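Local coordinates for condensin complex subunit 3 (Schizosaccharomyces pombe, PDB 5OQR), which serves as a regulatory subunit of condensin, the complex required to convert interphase chromatin into condensed, mitotic-like chromosomes, at residues E140-L145 and R177-N182; P80-I85 and Q102-V107; L45-G50 and R97-Q102; Q5-S10 and D55-F60. All blocks are in the same frame, centred on the assembly; numbering follows the deposited sequence.

Contact 1 of 4, residues E140-L145 and R177-N182; sequences EAVVAL and RSVLLN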
loop_
_atom_site.group_PDB
_atom_site.type_symbol
_atom_site.label_atom_id
_atom_site.label_comp_id
_atom_site.label_asym_id
_atom_site.label_seq_id
_atom_site.Cartn_x
_atom_site.Cartn_y
_atom_site.Cartn_z
ATOM N N GLU A 140 -10.906 15.775 -22.526
ATOM C CA GLU A 140 -10.546 16.172 -23.881
ATOM C C GLU A 140 -9.774 17.483 -23.915
ATOM O O GLU A 140 -9.065 17.744 -24.892
ATOM C CB GLU A 140 -11.806 16.289 -24.739
ATOM C CG GLU A 140 -12.596 15.001 -24.854
ATOM C CD GLU A 140 -11.839 13.917 -25.591
ATOM O OE1 GLU A 140 -10.801 14.230 -26.209
ATOM O OE2 GLU A 140 -12.282 12.750 -25.550
ATOM N N ALA A 141 -9.890 18.310 -22.875
ATOM C CA ALA A 141 -9.215 19.603 -22.883
ATOM C C ALA A 141 -7.712 19.444 -22.708
ATOM O O ALA A 141 -6.928 20.087 -23.414
ATOM C CB ALA A 141 -9.792 20.501 -21.790
ATOM N N VAL A 142 -7.286 18.594 -21.770
ATOM C CA VAL A 142 -5.856 18.397 -21.554
ATOM C C VAL A 142 -5.219 17.783 -22.792
ATOM O O VAL A 142 -4.084 18.113 -23.155
ATOM C CB VAL A 142 -5.608 17.538 -20.298
ATOM C CG1 VAL A 142 -6.297 18.157 -19.085
ATOM C CG2 VAL A 142 -6.079 16.106 -20.505
ATOM N N VAL A 143 -5.942 16.885 -23.466
ATOM C CA VAL A 143 -5.436 16.310 -24.709
ATOM C C VAL A 143 -5.236 17.409 -25.743
ATOM O O VAL A 143 -4.200 17.476 -26.415
ATOM C CB VAL A 143 -6.390 15.217 -25.226
ATOM C CG1 VAL A 143 -5.818 14.557 -26.475
ATOM C CG2 VAL A 143 -6.645 14.171 -24.150
ATOM N N ALA A 144 -6.227 18.291 -25.883
ATOM C CA ALA A 144 -6.088 19.424 -26.791
ATOM C C ALA A 144 -4.963 20.343 -26.340
ATOM O O ALA A 144 -4.084 20.709 -27.129
ATOM C CB ALA A 144 -7.408 20.194 -26.873
ATOM N N LEU A 145 -4.972 20.722 -25.062
ATOM C CA LEU A 145 -3.976 21.659 -24.560
ATOM C C LEU A 145 -2.575 21.065 -24.638
ATOM O O LEU A 145 -1.609 21.771 -24.952
ATOM C CB LEU A 145 -4.324 22.052 -23.125
ATOM C CG LEU A 145 -3.809 23.412 -22.659
ATOM C CD1 LEU A 145 -4.638 23.914 -21.497
ATOM C CD2 LEU A 145 -2.357 23.337 -22.263
ATOM N N ARG A 177 -5.473 10.131 -15.935
ATOM C CA ARG A 177 -4.799 9.262 -16.894
ATOM C C ARG A 177 -4.495 10.000 -18.190
ATOM O O ARG A 177 -3.421 9.824 -18.776
ATOM C CB ARG A 177 -5.648 8.022 -17.171
ATOM C CG ARG A 177 -5.041 7.107 -18.222
ATOM C CD ARG A 177 -5.532 5.674 -18.107
ATOM N NE ARG A 177 -6.879 5.492 -18.645
ATOM C CZ ARG A 177 -7.989 5.364 -17.924
ATOM N NH1 ARG A 177 -7.950 5.391 -16.597
ATOM N NH2 ARG A 177 -9.155 5.198 -18.535
ATOM N N SER A 178 -5.429 10.830 -18.656
ATOM C CA SER A 178 -5.186 11.598 -19.871
ATOM C C SER A 178 -4.006 12.543 -19.689
ATOM O O SER A 178 -3.151 12.660 -20.574
ATOM C CB SER A 178 -6.442 12.375 -20.260
ATOM O OG SER A 178 -6.277 13.011 -21.514
ATOM N N VAL A 179 -3.944 13.228 -18.545
ATOM C CA VAL A 179 -2.791 14.074 -18.251
ATOM C C VAL A 179 -1.540 13.216 -18.137
ATOM O O VAL A 179 -0.458 13.590 -18.609
ATOM C CB VAL A 179 -3.027 14.885 -16.962
ATOM C CG1 VAL A 179 -1.951 15.938 -16.804
ATOM C CG2 VAL A 179 -4.404 15.539 -16.956
ATOM N N LEU A 180 -1.673 12.048 -17.510
ATOM C CA LEU A 180 -0.537 11.159 -17.314
ATOM C C LEU A 180 0.023 10.658 -18.637
ATOM O O LEU A 180 1.213 10.335 -18.724
ATOM C CB LEU A 180 -0.967 9.986 -16.432
ATOM C CG LEU A 180 0.040 8.881 -16.113
ATOM C CD1 LEU A 180 1.365 9.450 -15.635
ATOM C CD2 LEU A 180 -0.560 7.956 -15.067
ATOM N N LEU A 181 -0.807 10.597 -19.677
ATOM C CA LEU A 181 -0.410 10.005 -20.947
ATOM C C LEU A 181 0.115 11.016 -21.958
ATOM O O LEU A 181 0.654 10.603 -22.991
ATOM C CB LEU A 181 -1.594 9.252 -21.563
ATOM C CG LEU A 181 -1.710 7.772 -21.203
ATOM C CD1 LEU A 181 -3.072 7.236 -21.602
ATOM C CD2 LEU A 181 -0.607 6.974 -21.880
ATOM N N ASN A 182 -0.023 12.316 -21.699
ATOM C CA ASN A 182 0.378 13.332 -22.662
ATOM C C ASN A 182 1.305 14.395 -22.095
ATOM O O ASN A 182 1.781 15.236 -22.863
ATOM C CB ASN A 182 -0.861 14.025 -23.250
ATOM C CG ASN A 182 -1.847 13.042 -23.847
ATOM O OD1 ASN A 182 -1.810 12.755 -25.043
ATOM N ND2 ASN A 182 -2.734 12.516 -23.011
#
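The flat group in this contact is the Asn182 carboxamide, which turns its ND2 end toward Val143, 4.4 Å from that residue's CG2, while the same ND2 hydrogen-bonds back to Ser178 O at a modelled length too short to take literally. The amide is thus turned back on its own segment while ND2 still comes near Val143; outside the two segments Asn182 also rests on Ser146 and Arg147. The setting is a HEAT solenoid: helix 135-145 of the third repeat lies beside helix 173-182 of the fourth, nearly parallel at 16°, with axes 8.9 Å apart. Such stacking of equivalent helices is how successive HEAT repeats extend the superhelix. The close axes fit the small side chains between them. Ser178 points its CB at helix 135-145, and its hydroxyl reaches past the valine methyls to make a weak hydrogen bond with Leu139 O, a slight polar link between the two repeats. Val142 crosses Val179 at about a right angle, and helix 158-169 backs Val179 through Leu163 and Leu167. Val179 CG2, anti to its own carbonyl carbon, meets Val142 CG1 at 3.9 Å and Val142 CG2 at 4.0 Å.

Contact 2 of 4, residues P80-I85 and Q102-V107; sequences PILKHI and QIIARV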
loop_
_atom_site.group_PDB
_atom_site.type_symbol
_atom_site.label_atom_id
_atom_site.label_comp_id
_atom_site.label_asym_id
_atom_site.label_seq_id
_atom_site.Cartn_x
_atom_site.Cartn_y
_atom_site.Cartn_z
ATOM N N PRO A 80 -8.999 27.446 -40.678
ATOM C CA PRO A 80 -10.426 27.811 -40.606
ATOM C C PRO A 80 -11.223 26.939 -39.649
ATOM O O PRO A 80 -12.020 27.458 -38.856
ATOM C CB PRO A 80 -10.896 27.650 -42.059
ATOM C CG PRO A 80 -9.659 27.728 -42.880
ATOM C CD PRO A 80 -8.584 27.125 -42.054
ATOM N N ILE A 81 -11.037 25.619 -39.705
ATOM C CA ILE A 81 -11.817 24.721 -38.856
ATOM C C ILE A 81 -11.574 25.037 -37.385
ATOM O O ILE A 81 -12.504 25.025 -36.571
ATOM C CB ILE A 81 -11.488 23.252 -39.186
ATOM C CG1 ILE A 81 -12.421 22.308 -38.428
ATOM C CG2 ILE A 81 -10.046 22.940 -38.846
ATOM C CD1 ILE A 81 -12.230 20.843 -38.773
ATOM N N LEU A 82 -10.325 25.330 -37.020
ATOM C CA LEU A 82 -10.030 25.666 -35.630
ATOM C C LEU A 82 -10.620 27.019 -35.257
ATOM O O LEU A 82 -11.133 27.195 -34.146
ATOM C CB LEU A 82 -8.519 25.654 -35.392
ATOM C CG LEU A 82 -7.819 24.292 -35.400
ATOM C CD1 LEU A 82 -6.327 24.474 -35.174
ATOM C CD2 LEU A 82 -8.400 23.352 -34.354
ATOM N N LYS A 83 -10.558 27.989 -36.170
ATOM C CA LYS A 83 -11.146 29.294 -35.894
ATOM C C LYS A 83 -12.653 29.188 -35.699
ATOM O O LYS A 83 -13.230 29.890 -34.859
ATOM C CB LYS A 83 -10.825 30.264 -37.028
ATOM C CG LYS A 83 -9.374 30.723 -37.062
ATOM C CD LYS A 83 -9.218 31.989 -37.884
ATOM C CE LYS A 83 -9.744 33.207 -37.136
ATOM N NZ LYS A 83 -10.375 34.195 -38.050
ATOM N N HIS A 84 -13.310 28.317 -36.467
ATOM C CA HIS A 84 -14.757 28.177 -36.348
ATOM C C HIS A 84 -15.145 27.501 -35.040
ATOM O O HIS A 84 -16.125 27.896 -34.399
ATOM C CB HIS A 84 -15.308 27.383 -37.534
ATOM C CG HIS A 84 -16.733 26.959 -37.361
ATOM N ND1 HIS A 84 -17.796 27.725 -37.791
ATOM C CD2 HIS A 84 -17.272 25.853 -36.797
ATOM C CE1 HIS A 84 -18.927 27.105 -37.503
ATOM N NE2 HIS A 84 -18.637 25.967 -36.899
ATOM N N ILE A 85 -14.390 26.483 -34.629
ATOM C CA ILE A 85 -14.793 25.661 -33.495
ATOM C C ILE A 85 -14.333 26.226 -32.157
ATOM O O ILE A 85 -14.956 25.930 -31.127
ATOM C CB ILE A 85 -14.264 24.227 -33.669
ATOM C CG1 ILE A 85 -14.703 23.664 -35.022
ATOM C CG2 ILE A 85 -14.782 23.321 -32.555
ATOM C CD1 ILE A 85 -13.957 22.435 -35.419
ATOM N N GLN A 102 -12.909 17.906 -28.068
ATOM C CA GLN A 102 -12.622 16.651 -28.755
ATOM C C GLN A 102 -12.091 16.909 -30.158
ATOM O O GLN A 102 -11.068 16.346 -30.563
ATOM C CB GLN A 102 -13.882 15.788 -28.805
ATOM C CG GLN A 102 -13.688 14.425 -29.448
ATOM C CD GLN A 102 -14.987 13.660 -29.585
ATOM O OE1 GLN A 102 -16.047 14.249 -29.788
ATOM N NE2 GLN A 102 -14.913 12.340 -29.471
ATOM N N ILE A 103 -12.777 17.765 -30.916
ATOM C CA ILE A 103 -12.369 18.032 -32.292
ATOM C C ILE A 103 -11.022 18.743 -32.317
ATOM O O ILE A 103 -10.095 18.323 -33.018
ATOM C CB ILE A 103 -13.451 18.850 -33.022
ATOM C CG1 ILE A 103 -14.773 18.078 -33.053
ATOM C CG2 ILE A 103 -13.009 19.163 -34.448
ATOM C CD1 ILE A 103 -15.965 18.919 -33.451
ATOM N N ILE A 104 -10.892 19.827 -31.552
ATOM C CA ILE A 104 -9.655 20.603 -31.569
ATOM C C ILE A 104 -8.466 19.717 -31.229
ATOM O O ILE A 104 -7.404 19.815 -31.855
ATOM C CB ILE A 104 -9.763 21.802 -30.610
ATOM C CG1 ILE A 104 -10.783 22.807 -31.151
ATOM C CG2 ILE A 104 -8.400 22.478 -30.423
ATOM C CD1 ILE A 104 -11.109 23.919 -30.195
ATOM N N ALA A 105 -8.621 18.840 -30.236
ATOM C CA ALA A 105 -7.517 17.975 -29.833
ATOM C C ALA A 105 -7.019 17.140 -31.003
ATOM O O ALA A 105 -5.809 17.022 -31.229
ATOM C CB ALA A 105 -7.954 17.070 -28.680
ATOM N N ARG A 106 -7.940 16.551 -31.764
ATOM C CA ARG A 106 -7.546 15.649 -32.839
ATOM C C ARG A 106 -7.069 16.407 -34.071
ATOM O O ARG A 106 -6.112 15.985 -34.728
ATOM C CB ARG A 106 -8.712 14.734 -33.208
ATOM C CG ARG A 106 -9.240 13.893 -32.058
ATOM C CD ARG A 106 -10.097 12.751 -32.575
ATOM N NE ARG A 106 -10.759 12.014 -31.502
ATOM C CZ ARG A 106 -11.556 10.968 -31.695
ATOM N NH1 ARG A 106 -12.116 10.358 -30.660
ATOM N NH2 ARG A 106 -11.795 10.527 -32.923
ATOM N N VAL A 107 -7.716 17.527 -34.399
ATOM C CA VAL A 107 -7.413 18.209 -35.653
ATOM C C VAL A 107 -6.061 18.909 -35.573
ATOM O O VAL A 107 -5.251 18.822 -36.503
ATOM C CB VAL A 107 -8.544 19.190 -36.014
ATOM C CG1 VAL A 107 -8.228 19.912 -37.316
ATOM C CG2 VAL A 107 -9.865 18.447 -36.139
#
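Ile85 is the side chain to follow across to Ile103 and Ile104. Its CB leaves the backbone toward helix 94-108 and there the chain forks. The CG2 branch, lying anti to the backbone N because chi1 is -54°, faces Ile104 CG1 at 4.3 Å. The other branch runs through CG1, which sits in the plane of the His84 ring at its edge, and ends in CD1, packed 3.5 Å from Ile103 CG2. Ile85 and Ile103 cross at roughly a right angle, one end methyl set against a branch methyl. Next comes Leu82, whose CB does not face the partner helix but whose tip swings over to it: CD2 sits astride the fork of Ile104, 4.0 Å from both CG1 and CG2, and more loosely touches Val107 CB. At the far end Ile81 and Val107 reach toward each other tip to tip, CG2 of Ile81 being 3.8 Å from CG1 of Val107. The packing is wholly aliphatic, and all six residues are buried.

This is the hairpin of the second HEAT repeat, its two helices antiparallel at 159° with axes 10.3 Å apart, a spacing that leaves room for branched side chains from both. Neighbouring helices extend the same core on both flanks. Helix 33-42 brings Leu38 and Leu41 onto Ile81, and Leu41 onto Ile85 as well; helix 52-69 packs Leu58 on Ile103; helix 116-129, of the following repeat, puts Leu122 against Leu82 and Ile104.

Contact 3 of 4, residues L45-G50 and R97-Q102; sequences LTVKKG and RYRCCQ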
loop_
_atom_site.group_PDB
_atom_site.type_symbol
_atom_site.label_atom_id
_atom_site.label_comp_id
_atom_site.label_asym_id
_atom_site.label_seq_id
_atom_site.Cartn_x
_atom_site.Cartn_y
_atom_site.Cartn_z
ATOM N N LEU A 45 -21.539 18.681 -32.859
ATOM C CA LEU A 45 -21.684 19.307 -31.552
ATOM C C LEU A 45 -23.021 18.981 -30.901
ATOM O O LEU A 45 -23.142 19.094 -29.677
ATOM C CB LEU A 45 -21.533 20.824 -31.675
ATOM C CG LEU A 45 -20.311 21.342 -32.439
ATOM C CD1 LEU A 45 -20.160 22.840 -32.223
ATOM C CD2 LEU A 45 -19.040 20.614 -32.032
ATOM N N THR A 46 -24.024 18.583 -31.686
ATOM C CA THR A 46 -25.341 18.294 -31.127
ATOM C C THR A 46 -25.423 16.888 -30.550
ATOM O O THR A 46 -26.153 16.666 -29.578
ATOM C CB THR A 46 -26.430 18.480 -32.190
ATOM O OG1 THR A 46 -27.702 18.096 -31.651
ATOM C CG2 THR A 46 -26.143 17.653 -33.435
ATOM N N VAL A 47 -24.694 15.932 -31.125
ATOM C CA VAL A 47 -24.731 14.561 -30.632
ATOM C C VAL A 47 -24.078 14.490 -29.260
ATOM O O VAL A 47 -22.973 15.009 -29.050
ATOM C CB VAL A 47 -24.044 13.606 -31.623
ATOM C CG1 VAL A 47 -24.907 13.410 -32.854
ATOM C CG2 VAL A 47 -22.657 14.114 -32.012
ATOM N N LYS A 48 -24.760 13.845 -28.318
ATOM C CA LYS A 48 -24.221 13.655 -26.982
ATOM C C LYS A 48 -23.162 12.555 -26.986
ATOM O O LYS A 48 -23.105 11.712 -27.887
ATOM C CB LYS A 48 -25.341 13.306 -25.996
ATOM C CG LYS A 48 -26.423 14.374 -25.854
ATOM C CD LYS A 48 -25.889 15.617 -25.166
ATOM C CE LYS A 48 -26.902 16.749 -25.135
ATOM N NZ LYS A 48 -27.027 17.414 -26.464
ATOM N N LYS A 49 -22.311 12.573 -25.963
ATOM C CA LYS A 49 -21.270 11.564 -25.849
ATOM C C LYS A 49 -21.887 10.169 -25.770
ATOM O O LYS A 49 -23.050 9.991 -25.398
ATOM C CB LYS A 49 -20.390 11.822 -24.622
ATOM C CG LYS A 49 -19.418 10.684 -24.324
ATOM C CD LYS A 49 -18.300 11.084 -23.386
ATOM C CE LYS A 49 -17.415 9.886 -23.074
ATOM N NZ LYS A 49 -16.062 10.279 -22.601
ATOM N N GLY A 50 -21.086 9.173 -26.129
ATOM C CA GLY A 50 -21.534 7.800 -26.174
ATOM C C GLY A 50 -21.952 7.322 -27.542
ATOM O O GLY A 50 -22.443 6.194 -27.661
ATOM N N ARG A 97 -19.178 21.838 -25.571
ATOM C CA ARG A 97 -17.830 22.063 -25.061
ATOM C C ARG A 97 -16.972 20.814 -25.210
ATOM O O ARG A 97 -15.792 20.902 -25.569
ATOM C CB ARG A 97 -17.891 22.491 -23.596
ATOM C CG ARG A 97 -17.810 23.990 -23.371
ATOM C CD ARG A 97 -17.911 24.313 -21.892
ATOM N NE ARG A 97 -19.127 23.755 -21.308
ATOM C CZ ARG A 97 -19.338 23.614 -20.004
ATOM N NH1 ARG A 97 -18.409 23.985 -19.134
ATOM N NH2 ARG A 97 -20.478 23.095 -19.572
ATOM N N TYR A 98 -17.546 19.642 -24.933
ATOM C CA TYR A 98 -16.783 18.402 -25.013
ATOM C C TYR A 98 -16.435 18.059 -26.455
ATOM O O TYR A 98 -15.310 17.637 -26.743
ATOM C CB TYR A 98 -17.572 17.269 -24.355
ATOM C CG TYR A 98 -17.268 15.891 -24.894
ATOM C CD1 TYR A 98 -16.115 15.218 -24.522
ATOM C CD2 TYR A 98 -18.146 15.257 -25.761
ATOM C CE1 TYR A 98 -15.837 13.955 -25.008
ATOM C CE2 TYR A 98 -17.878 13.995 -26.253
ATOM C CZ TYR A 98 -16.722 13.349 -25.872
ATOM O OH TYR A 98 -16.451 12.091 -26.358
ATOM N N ARG A 99 -17.382 18.240 -27.378
ATOM C CA ARG A 99 -17.086 17.998 -28.786
ATOM C C ARG A 99 -16.059 18.994 -29.308
ATOM O O ARG A 99 -15.122 18.611 -30.019
ATOM C CB ARG A 99 -18.369 18.066 -29.616
ATOM C CG ARG A 99 -19.390 16.981 -29.292
ATOM C CD ARG A 99 -18.875 15.593 -29.636
ATOM N NE ARG A 99 -19.875 14.560 -29.380
ATOM C CZ ARG A 99 -19.629 13.254 -29.405
ATOM N NH1 ARG A 99 -18.407 12.807 -29.670
ATOM N NH2 ARG A 99 -20.604 12.392 -29.159
ATOM N N CYS A 100 -16.212 20.273 -28.965
ATOM C CA CYS A 100 -15.241 21.274 -29.396
ATOM C C CYS A 100 -13.833 20.887 -28.962
ATOM O O CYS A 100 -12.902 20.869 -29.777
ATOM C CB CYS A 100 -15.619 22.646 -28.839
ATOM S SG CYS A 100 -16.904 23.505 -29.778
ATOM N N CYS A 101 -13.656 20.574 -27.677
ATOM C CA CYS A 101 -12.354 20.119 -27.205
ATOM C C CYS A 101 -11.953 18.818 -27.885
ATOM O O CYS A 101 -10.784 18.629 -28.245
ATOM C CB CYS A 101 -12.378 19.945 -25.688
ATOM S SG CYS A 101 -12.549 21.490 -24.771
ATOM N N GLN A 102 -12.909 17.906 -28.068
ATOM C CA GLN A 102 -12.622 16.651 -28.755
ATOM C C GLN A 102 -12.091 16.909 -30.158
ATOM O O GLN A 102 -11.068 16.346 -30.563
ATOM C CB GLN A 102 -13.882 15.788 -28.805
ATOM C CG GLN A 102 -13.688 14.425 -29.448
ATOM C CD GLN A 102 -14.987 13.660 -29.585
ATOM O OE1 GLN A 102 -16.047 14.249 -29.788
ATOM N NE2 GLN A 102 -14.913 12.340 -29.471
#
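Arg99 lies across Val47 at about a right angle and slides past Leu45 in the opposite direction, with its guanidinium turned edge-on to the loop backbone. Its chain leaves CB with CG beside the backbone N and bends at chi2 (-65°), which carries the head group to the carbonyls of Val47 and Lys48. NE gives a straight bond of 3.1 Å to Val47 O, the N-H...O angle being 164°, although it approaches from above the carbonyl plane rather than along a lone pair. NH2 adds a weak bond to Lys48 O. Elsewhere on the same edge, Arg99 NH1 meets a lone pair of Gln102 OE1 at 2.8 Å, about one helical turn on. Three oxygens thus lie round the rim of a buried guanidinium, fixing its rotation and presumably easing the cost of burying its charge.

The loop joins helix 33-42 to helix 52-69, while Arg99 belongs to the second helix of the second HEAT repeat, so the inter-helix turn is tied to the solenoid by a side chain bonded to its main-chain carbonyls. Over one guanidinium face, offset toward its rim, Tyr98 CE2 stands 3.5 Å above the plane. The Tyr98 ring is in turn crossed by the extended Lys49: Lys49 CB approaches Tyr98 CE2 at 3.7 Å, and Lys49 CD passes Tyr98 OH at 3.6 Å. Farther down, Leu45 CD2 rests on Arg99 CB at 3.6 Å, and Leu45 CD1 is 4.1 Å from Cys100 SG. Leu45 and Val47 also pack on a neighbouring chain of a different protein.

Contact 4 of 4, residues Q5-S10 and D55-F60; sequences QIISSS and DRVLRF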
loop_
_atom_site.group_PDB
_atom_site.type_symbol
_atom_site.label_atom_id
_atom_site.label_comp_id
_atom_site.label_asym_id
_atom_site.label_seq_id
_atom_site.Cartn_x
_atom_site.Cartn_y
_atom_site.Cartn_z
ATOM N N GLN A 5 -23.049 14.390 -47.633
ATOM C CA GLN A 5 -23.534 13.016 -47.582
ATOM C C GLN A 5 -22.394 12.008 -47.627
ATOM O O GLN A 5 -22.533 10.904 -47.090
ATOM C CB GLN A 5 -24.513 12.750 -48.725
ATOM C CG GLN A 5 -25.910 13.304 -48.476
ATOM C CD GLN A 5 -26.979 12.574 -49.265
ATOM O OE1 GLN A 5 -26.688 11.643 -50.015
ATOM N NE2 GLN A 5 -28.228 12.991 -49.094
ATOM N N ILE A 6 -21.275 12.353 -48.268
ATOM C CA ILE A 6 -20.078 11.524 -48.152
ATOM C C ILE A 6 -19.736 11.334 -46.682
ATOM O O ILE A 6 -19.470 10.219 -46.219
ATOM C CB ILE A 6 -18.899 12.154 -48.917
ATOM C CG1 ILE A 6 -19.241 12.330 -50.400
ATOM C CG2 ILE A 6 -17.649 11.285 -48.770
ATOM C CD1 ILE A 6 -18.229 13.165 -51.158
ATOM N N ILE A 7 -19.753 12.432 -45.925
ATOM C CA ILE A 7 -19.463 12.368 -44.496
ATOM C C ILE A 7 -20.511 11.526 -43.782
ATOM O O ILE A 7 -20.185 10.632 -42.992
ATOM C CB ILE A 7 -19.377 13.790 -43.912
ATOM C CG1 ILE A 7 -18.226 14.553 -44.577
ATOM C CG2 ILE A 7 -19.195 13.739 -42.399
ATOM C CD1 ILE A 7 -18.071 15.988 -44.123
ATOM N N SER A 8 -21.791 11.796 -44.052
ATOM C CA SER A 8 -22.859 11.013 -43.445
ATOM C C SER A 8 -22.727 9.529 -43.763
ATOM O O SER A 8 -23.293 8.700 -43.042
ATOM C CB SER A 8 -24.221 11.527 -43.915
ATOM O OG SER A 8 -25.268 10.983 -43.133
ATOM N N SER A 9 -21.998 9.178 -44.824
ATOM C CA SER A 9 -21.785 7.776 -45.162
ATOM C C SER A 9 -20.643 7.160 -44.363
ATOM O O SER A 9 -20.682 5.960 -44.066
ATOM C CB SER A 9 -21.513 7.635 -46.659
ATOM O OG SER A 9 -20.473 8.503 -47.071
ATOM N N SER A 10 -19.628 7.952 -44.004
ATOM C CA SER A 10 -18.588 7.474 -43.098
ATOM C C SER A 10 -19.137 7.157 -41.715
ATOM O O SER A 10 -18.395 6.657 -40.864
ATOM C CB SER A 10 -17.475 8.517 -42.978
ATOM O OG SER A 10 -17.806 9.508 -42.021
ATOM N N ASP A 55 -17.594 9.669 -33.337
ATOM C CA ASP A 55 -16.169 9.369 -33.365
ATOM C C ASP A 55 -15.750 8.828 -34.726
ATOM O O ASP A 55 -14.695 9.202 -35.250
ATOM C CB ASP A 55 -15.824 8.381 -32.252
ATOM C CG ASP A 55 -16.145 8.925 -30.871
ATOM O OD1 ASP A 55 -15.315 9.681 -30.321
ATOM O OD2 ASP A 55 -17.224 8.600 -30.336
ATOM N N ARG A 56 -16.566 7.955 -35.323
ATOM C CA ARG A 56 -16.269 7.472 -36.669
ATOM C C ARG A 56 -16.173 8.633 -37.649
ATOM O O ARG A 56 -15.174 8.778 -38.365
ATOM C CB ARG A 56 -17.339 6.482 -37.131
ATOM C CG ARG A 56 -17.387 5.188 -36.346
ATOM C CD ARG A 56 -17.985 4.076 -37.190
ATOM N NE ARG A 56 -18.488 2.975 -36.375
ATOM C CZ ARG A 56 -19.657 2.987 -35.740
ATOM N NH1 ARG A 56 -20.450 4.049 -35.813
ATOM N NH2 ARG A 56 -20.031 1.938 -35.022
ATOM N N VAL A 57 -17.211 9.470 -37.698
ATOM C CA VAL A 57 -17.186 10.646 -38.564
ATOM C C VAL A 57 -15.938 11.468 -38.283
ATOM O O VAL A 57 -15.210 11.867 -39.200
ATOM C CB VAL A 57 -18.464 11.482 -38.369
ATOM C CG1 VAL A 57 -18.422 12.736 -39.233
ATOM C CG2 VAL A 57 -19.697 10.652 -38.701
ATOM N N LEU A 58 -15.673 11.733 -37.004
ATOM C CA LEU A 58 -14.497 12.513 -36.645
ATOM C C LEU A 58 -13.214 11.775 -37.002
ATOM O O LEU A 58 -12.216 12.411 -37.361
ATOM C CB LEU A 58 -14.537 12.850 -35.154
ATOM C CG LEU A 58 -13.510 13.840 -34.598
ATOM C CD1 LEU A 58 -13.173 14.950 -35.587
ATOM C CD2 LEU A 58 -14.031 14.430 -33.295
ATOM N N ARG A 59 -13.217 10.444 -36.917
ATOM C CA ARG A 59 -12.073 9.673 -37.390
ATOM C C ARG A 59 -11.887 9.841 -38.891
ATOM O O ARG A 59 -10.757 9.974 -39.374
ATOM C CB ARG A 59 -12.251 8.196 -37.037
ATOM C CG ARG A 59 -12.030 7.869 -35.571
ATOM C CD ARG A 59 -10.560 7.909 -35.201
ATOM N NE ARG A 59 -10.349 7.542 -33.803
ATOM C CZ ARG A 59 -10.398 6.298 -33.339
ATOM N NH1 ARG A 59 -10.658 5.287 -34.159
ATOM N NH2 ARG A 59 -10.194 6.062 -32.051
ATOM N N PHE A 60 -12.986 9.840 -39.648
ATOM C CA PHE A 60 -12.887 10.015 -41.094
ATOM C C PHE A 60 -12.265 11.358 -41.446
ATOM O O PHE A 60 -11.471 11.455 -42.390
ATOM C CB PHE A 60 -14.269 9.890 -41.736
ATOM C CG PHE A 60 -14.321 10.383 -43.154
ATOM C CD1 PHE A 60 -15.189 11.398 -43.516
ATOM C CD2 PHE A 60 -13.490 9.843 -44.119
ATOM C CE1 PHE A 60 -15.235 11.856 -44.817
ATOM C CE2 PHE A 60 -13.531 10.298 -45.422
ATOM C CZ PHE A 60 -14.404 11.305 -45.770
#
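The first HEAT repeat receives the N-terminal helix here: Ile7 and Ser10 of the N-terminal segment 5-10 pack on Val57 and Phe60 of helix 52-69. The short axes lie at 122° to each other and come within 9.8 Å, so the N-terminal helix meets the repeat at a steep slant. Ser10 has more surface buried against the other segment than any other residue here. Ser10 CA is 5.7 Å from Val57 CA. The serine CB and OG rest on the root of the Phe60 side chain, with Ser10 OG 3.6 Å from Phe60 CD1. The OG is folded back between its own backbone N and carbonyl carbon (chi1 83°), which lets it give a 2.8 Å hydrogen bond to a lone pair of Ile7 O. Ile7 then divides its two branches. CG2 packs on CG1 of Val57, the two side chains crossing at about a right angle, while CG1 comes to the edge of the Phe60 ring, near its plane, 4.0 Å from CE1. Ile6 adds a looser touch, its CG2 lying 4.4 Å from Phe60 CZ.

The Phe60 ring also packs edge to face with His17. Val57 and Ser8 also pack on aromatic side chains of a neighbouring chain of another protein, probably the kleisin partner. Just past segment 5-10, Gln11 O takes a weak hydrogen bond from Arg56 NH1. Between the two segments themselves, the serine hydroxyl spends its bond at home and what meets is mostly carbon, so their hold rests on fit and burial of apolar surface.

Overall arrangement
All four contacts lie toward the N-terminal end of the solenoid and are gathered round helix 94-108. That helix supplies one side of contact 2 and, overlapping at Gln102, of contact 3, while its Ala105 packs against Val143 and Ala144 of contact 1 and its Arg106 makes a long, weak ion pair with Asp55 of contact 4. Contact 2 is pure aliphatic core within one repeat; contact 1 is the junction between two repeats, buried too but with serine and asparagine among the valines. Contact 4 fastens the N-terminal helix by apolar packing. Contact 3 differs most: partly exposed, it joins a loop to the helix through arginine-to-carbonyl bonds. Contacts 3 and 4 border a second protein chain.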